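Long-range contact in cellulosomal scaffoldin (Acetivibrio cellulolyticus, PDB 3ZUC), which probably binds crystalline cellulose through this chain, the family 3b carbohydrate-binding module of a large scaffoldin that organises the cellulosome: residues P63-K75 with D84-G96. Residues are numbered along the deposited sequence; the frame is centred on the assembly and turned at random. Where two conformers were deposited one is given.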
loop_
_atom_site.group_PDB
_atom_site.type_symbol
_atom_site.label_atom_id
_atom_site.label_comp_id
_atom_site.label_asym_id
_atom_site.label_seq_id
_atom_site.Cartn_x
_atom_site.Cartn_y
_atom_site.Cartn_z
ATOM N N PRO A 63 -6.763 7.527 -10.082
ATOM C CA PRO A 63 -7.745 8.527 -10.502
ATOM C C PRO A 63 -7.645 9.863 -9.750
ATOM O O PRO A 63 -8.083 10.896 -10.256
ATOM C CB PRO A 63 -9.082 7.832 -10.215
ATOM C CG PRO A 63 -8.797 6.386 -10.259
ATOM C CD PRO A 63 -7.398 6.231 -9.767
ATOM N N VAL A 64 -7.115 9.851 -8.533
ATOM C CA VAL A 64 -7.032 11.090 -7.763
ATOM C C VAL A 64 -5.872 11.967 -8.198
ATOM O O VAL A 64 -5.728 13.068 -7.683
ATOM C CB VAL A 64 -6.952 10.827 -6.248
ATOM C CG1 VAL A 64 -8.116 9.975 -5.820
ATOM C CG2 VAL A 64 -5.606 10.187 -5.869
ATOM N N GLY A 65 -5.049 11.482 -9.134
ATOM C CA GLY A 65 -3.887 12.203 -9.614
ATOM C C GLY A 65 -2.653 11.638 -8.962
ATOM O O GLY A 65 -2.476 11.744 -7.745
ATOM N N SER A 66 -1.805 11.002 -9.762
ATOM C CA SER A 66 -0.665 10.282 -9.217
ATOM C C SER A 66 0.258 11.178 -8.401
ATOM O O SER A 66 0.881 10.702 -7.447
ATOM C CB SER A 66 0.108 9.562 -10.317
ATOM O OG SER A 66 0.727 10.478 -11.169
ATOM N N SER A 67 0.360 12.458 -8.746
ATOM C CA SER A 67 1.234 13.361 -7.991
ATOM C C SER A 67 0.737 13.615 -6.567
ATOM O O SER A 67 1.499 14.110 -5.733
ATOM C CB SER A 67 1.408 14.708 -8.711
ATOM O OG SER A 67 0.209 15.431 -8.731
ATOM N N ASN A 68 -0.517 13.262 -6.298
ATOM C CA ASN A 68 -1.103 13.417 -4.976
ATOM C C ASN A 68 -0.871 12.202 -4.079
ATOM O O ASN A 68 -1.316 12.201 -2.939
ATOM C CB ASN A 68 -2.596 13.697 -5.120
ATOM C CG ASN A 68 -2.844 14.992 -5.812
ATOM O OD1 ASN A 68 -2.196 15.984 -5.505
ATOM N ND2 ASN A 68 -3.798 15.018 -6.719
ATOM N N VAL A 69 -0.178 11.183 -4.586
ATOM C CA VAL A 69 0.047 9.937 -3.867
ATOM C C VAL A 69 1.541 9.753 -3.703
ATOM O O VAL A 69 2.262 9.690 -4.701
ATOM C CB VAL A 69 -0.528 8.759 -4.662
ATOM C CG1 VAL A 69 -0.315 7.458 -3.907
ATOM C CG2 VAL A 69 -2.001 8.976 -5.002
ATOM N N THR A 70 2.010 9.719 -2.463
ATOM C CA THR A 70 3.443 9.628 -2.192
ATOM C C THR A 70 3.732 8.519 -1.189
ATOM O O THR A 70 2.834 8.046 -0.481
ATOM C CB THR A 70 4.006 10.963 -1.701
ATOM O OG1 THR A 70 3.295 11.361 -0.536
ATOM C CG2 THR A 70 3.889 12.032 -2.781
ATOM N N GLY A 71 4.991 8.101 -1.140
ATOM C CA GLY A 71 5.393 7.001 -0.297
ATOM C C GLY A 71 6.674 7.302 0.432
ATOM O O GLY A 71 7.583 7.955 -0.099
ATOM N N THR A 72 6.766 6.763 1.646
ATOM C CA THR A 72 7.976 6.792 2.443
ATOM C C THR A 72 8.209 5.405 3.027
ATOM O O THR A 72 7.315 4.558 3.014
ATOM C CB THR A 72 7.895 7.830 3.562
ATOM O OG1 THR A 72 6.753 7.538 4.352
ATOM C CG2 THR A 72 7.833 9.246 3.034
ATOM N N PHE A 73 9.424 5.179 3.507
ATOM C CA PHE A 73 9.834 3.873 4.032
ATOM C C PHE A 73 10.223 4.013 5.487
ATOM O O PHE A 73 10.961 4.933 5.857
ATOM C CB PHE A 73 10.993 3.315 3.203
ATOM C CG PHE A 73 10.581 3.092 1.783
ATOM C CD1 PHE A 73 10.653 4.120 0.853
ATOM C CD2 PHE A 73 10.025 1.887 1.394
ATOM C CE1 PHE A 73 10.184 3.940 -0.438
ATOM C CE2 PHE A 73 9.563 1.712 0.100
ATOM C CZ PHE A 73 9.637 2.745 -0.801
ATOM N N VAL A 74 9.751 3.068 6.294
ATOM C CA VAL A 74 9.947 3.082 7.734
ATOM C C VAL A 74 10.456 1.710 8.153
ATOM O O VAL A 74 10.026 0.700 7.610
ATOM C CB VAL A 74 8.607 3.399 8.462
ATOM C CG1 VAL A 74 8.840 3.523 9.968
ATOM C CG2 VAL A 74 7.986 4.657 7.898
ATOM N N LYS A 75 11.365 1.659 9.126
ATOM C CA LYS A 75 11.813 0.380 9.659
ATOM C C LYS A 75 10.814 -0.162 10.666
ATOM O O LYS A 75 10.284 0.572 11.505
ATOM C CB LYS A 75 13.172 0.509 10.353
ATOM C CG LYS A 75 14.248 1.154 9.566
ATOM C CD LYS A 75 14.565 0.343 8.411
ATOM C CE LYS A 75 16.040 0.465 7.986
ATOM N NZ LYS A 75 16.220 1.681 7.203
ATOM N N ASP A 84 10.763 -6.344 7.942
ATOM C CA ASP A 84 11.743 -5.462 8.548
ATOM C C ASP A 84 11.541 -4.003 8.151
ATOM O O ASP A 84 12.147 -3.135 8.781
ATOM C CB ASP A 84 13.190 -5.941 8.410
ATOM C CG ASP A 84 13.668 -6.091 6.994
ATOM O OD1 ASP A 84 13.226 -5.359 6.098
ATOM O OD2 ASP A 84 14.468 -7.033 6.774
ATOM N N GLN A 85 10.650 -3.726 7.195
ATOM C CA GLN A 85 10.311 -2.373 6.774
ATOM C C GLN A 85 8.875 -2.335 6.323
ATOM O O GLN A 85 8.270 -3.369 6.027
ATOM C CB GLN A 85 11.195 -1.883 5.609
ATOM C CG GLN A 85 12.668 -1.870 5.943
ATOM C CD GLN A 85 13.496 -1.026 5.011
ATOM O OE1 GLN A 85 12.977 -0.207 4.241
ATOM N NE2 GLN A 85 14.806 -1.156 5.130
ATOM N N TYR A 86 8.333 -1.126 6.218
ATOM C CA TYR A 86 7.108 -0.919 5.480
ATOM C C TYR A 86 7.193 0.328 4.626
ATOM O O TYR A 86 7.841 1.314 4.969
ATOM C CB TYR A 86 5.868 -0.886 6.382
ATOM C CG TYR A 86 5.829 0.155 7.480
ATOM C CD1 TYR A 86 6.347 -0.130 8.727
ATOM C CD2 TYR A 86 5.210 1.386 7.310
ATOM C CE1 TYR A 86 6.236 0.776 9.791
ATOM C CE2 TYR A 86 5.114 2.303 8.361
ATOM C CZ TYR A 86 5.626 1.987 9.598
ATOM O OH TYR A 86 5.506 2.880 10.657
ATOM N N LEU A 87 6.502 0.255 3.496
ATOM C CA LEU A 87 6.115 1.407 2.695
ATOM C C LEU A 87 4.855 1.992 3.301
ATOM O O LEU A 87 3.901 1.254 3.555
ATOM C CB LEU A 87 5.819 0.933 1.274
ATOM C CG LEU A 87 5.084 1.917 0.363
ATOM C CD1 LEU A 87 5.910 3.128 0.021
ATOM C CD2 LEU A 87 4.587 1.206 -0.882
ATOM N N GLU A 88 4.834 3.303 3.496
ATOM C CA GLU A 88 3.639 4.025 3.900
ATOM C C GLU A 88 3.248 4.981 2.775
ATOM O O GLU A 88 4.030 5.863 2.404
ATOM C CB GLU A 88 3.866 4.811 5.198
ATOM C CG GLU A 88 2.639 5.582 5.643
ATOM C CD GLU A 88 2.785 6.091 7.061
ATOM O OE1 GLU A 88 2.603 5.317 8.020
ATOM O OE2 GLU A 88 3.116 7.278 7.224
ATOM N N ILE A 89 2.055 4.774 2.225
ATOM C CA ILE A 89 1.496 5.614 1.181
ATOM C C ILE A 89 0.542 6.613 1.816
ATOM O O ILE A 89 -0.273 6.247 2.667
ATOM C CB ILE A 89 0.762 4.760 0.134
ATOM C CG1 ILE A 89 1.730 3.815 -0.571
ATOM C CG2 ILE A 89 0.028 5.631 -0.867
ATOM C CD1 ILE A 89 1.058 2.771 -1.424
ATOM N N ALA A 90 0.649 7.868 1.378
ATOM C CA ALA A 90 -0.190 8.966 1.833
ATOM C C ALA A 90 -0.760 9.717 0.622
ATOM O O ALA A 90 -0.231 9.656 -0.492
ATOM C CB ALA A 90 0.624 9.928 2.682
ATOM N N PHE A 91 -1.840 10.430 0.889
ATOM C CA PHE A 91 -2.558 11.237 -0.097
ATOM C C PHE A 91 -2.541 12.700 0.337
ATOM O O PHE A 91 -2.779 13.002 1.504
ATOM C CB PHE A 91 -4.034 10.825 -0.153
ATOM C CG PHE A 91 -4.258 9.418 -0.628
ATOM C CD1 PHE A 91 -4.294 8.371 0.272
ATOM C CD2 PHE A 91 -4.460 9.146 -1.970
ATOM C CE1 PHE A 91 -4.517 7.085 -0.162
ATOM C CE2 PHE A 91 -4.686 7.860 -2.406
ATOM C CZ PHE A 91 -4.717 6.831 -1.508
ATOM N N SER A 92 -2.299 13.606 -0.603
ATOM C CA SER A 92 -2.378 15.023 -0.316
ATOM C C SER A 92 -3.828 15.508 -0.282
ATOM O O SER A 92 -4.745 14.819 -0.720
ATOM C CB SER A 92 -1.644 15.794 -1.398
ATOM O OG SER A 92 -2.418 15.730 -2.575
ATOM N N SER A 93 -4.030 16.732 0.191
ATOM C CA SER A 93 -5.364 17.318 0.213
ATOM C C SER A 93 -5.979 17.472 -1.187
ATOM O O SER A 93 -7.202 17.470 -1.329
ATOM C CB SER A 93 -5.321 18.677 0.909
ATOM O OG SER A 93 -4.514 19.575 0.178
ATOM N N ALA A 94 -5.145 17.603 -2.215
ATOM C CA ALA A 94 -5.636 17.713 -3.579
ATOM C C ALA A 94 -6.224 16.403 -4.110
ATOM O O ALA A 94 -6.968 16.409 -5.092
ATOM C CB ALA A 94 -4.552 18.238 -4.510
ATOM N N ALA A 95 -5.930 15.278 -3.455
ATOM C CA ALA A 95 -6.561 14.022 -3.824
ATOM C C ALA A 95 -8.075 14.060 -3.609
ATOM O O ALA A 95 -8.799 13.266 -4.199
ATOM C CB ALA A 95 -5.962 12.874 -3.043
ATOM N N GLY A 96 -8.555 14.950 -2.744
ATOM C CA GLY A 96 -9.984 15.111 -2.534
ATOM C C GLY A 96 -10.614 14.007 -1.713
ATOM O O GLY A 96 -9.978 13.403 -0.852
HETATM O O HOH W 1 -7.714 14.982 -7.366
HETATM O O HOH W 2 4.295 8.520 3.194
HETATM O O HOH W 3 14.201 2.254 5.097
#
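Val69 and Phe91 meet on the inward face of an antiparallel beta hairpin, strands 69-75 and 85-91. Three hydrogen-bonded pairs, Thr70-Ala90, Thr72-Glu88 and Val74-Tyr86, close the ladder with two bonds each; the straightest is Glu88 N to Thr72 O, 172° at the hydrogen.

The tight part is the apolar stretch of this face. Val69 CG1, anti to its own nitrogen (chi1 -179°), lies 3.6 Å from Ile89 CG2, while Val69 CG2 is 3.9 Å from Phe91 CE2, the two side chains lying side by side. Val64 CG2 reaches the edge of that same ring. Leu87 CD1 sits over one face of Phe73, 4.2 Å from the ring centroid, and packs against Gly71 CA at 3.9 Å. At the Lys75 end a polar pair takes over: Lys75 CE runs 3.5 Å from Gln85 NE2, a water bridges Lys75 NZ and Gln85 OE1, and Asp52 holds both, by a salt bridge to NZ and a hydrogen bond from NE2.

Where the strands give way to short 3-10 turns, Asn68 ties the ends together. Its O accepts Ser92 N-H, its ND2 bonds Val64 O in the amide plane, and its OD1 accepts a hydrogen bond from Ser92 OG, which comes in above the carbonyl plane, off the lone pairs.

The other face is more exposed and looser, except where Val74 CB lies over the Tyr86 ring, 3.7 Å from its centroid; with Tyr86 CG between backbone N and carbonyl carbon (chi1 58°), the ring lies alongside the valine. Glu88 OE1 turns to His44, which also stacks on Tyr86.

In this CBM3 beta sandwich, strand 69-80 is one of two edge strands of its sheet within the chain; 83-91 also pairs with 42-47. The inward face packs on strands 55-61 and 102-112 of the opposing sheet, Phe73 meeting Phe110 edge-to-face.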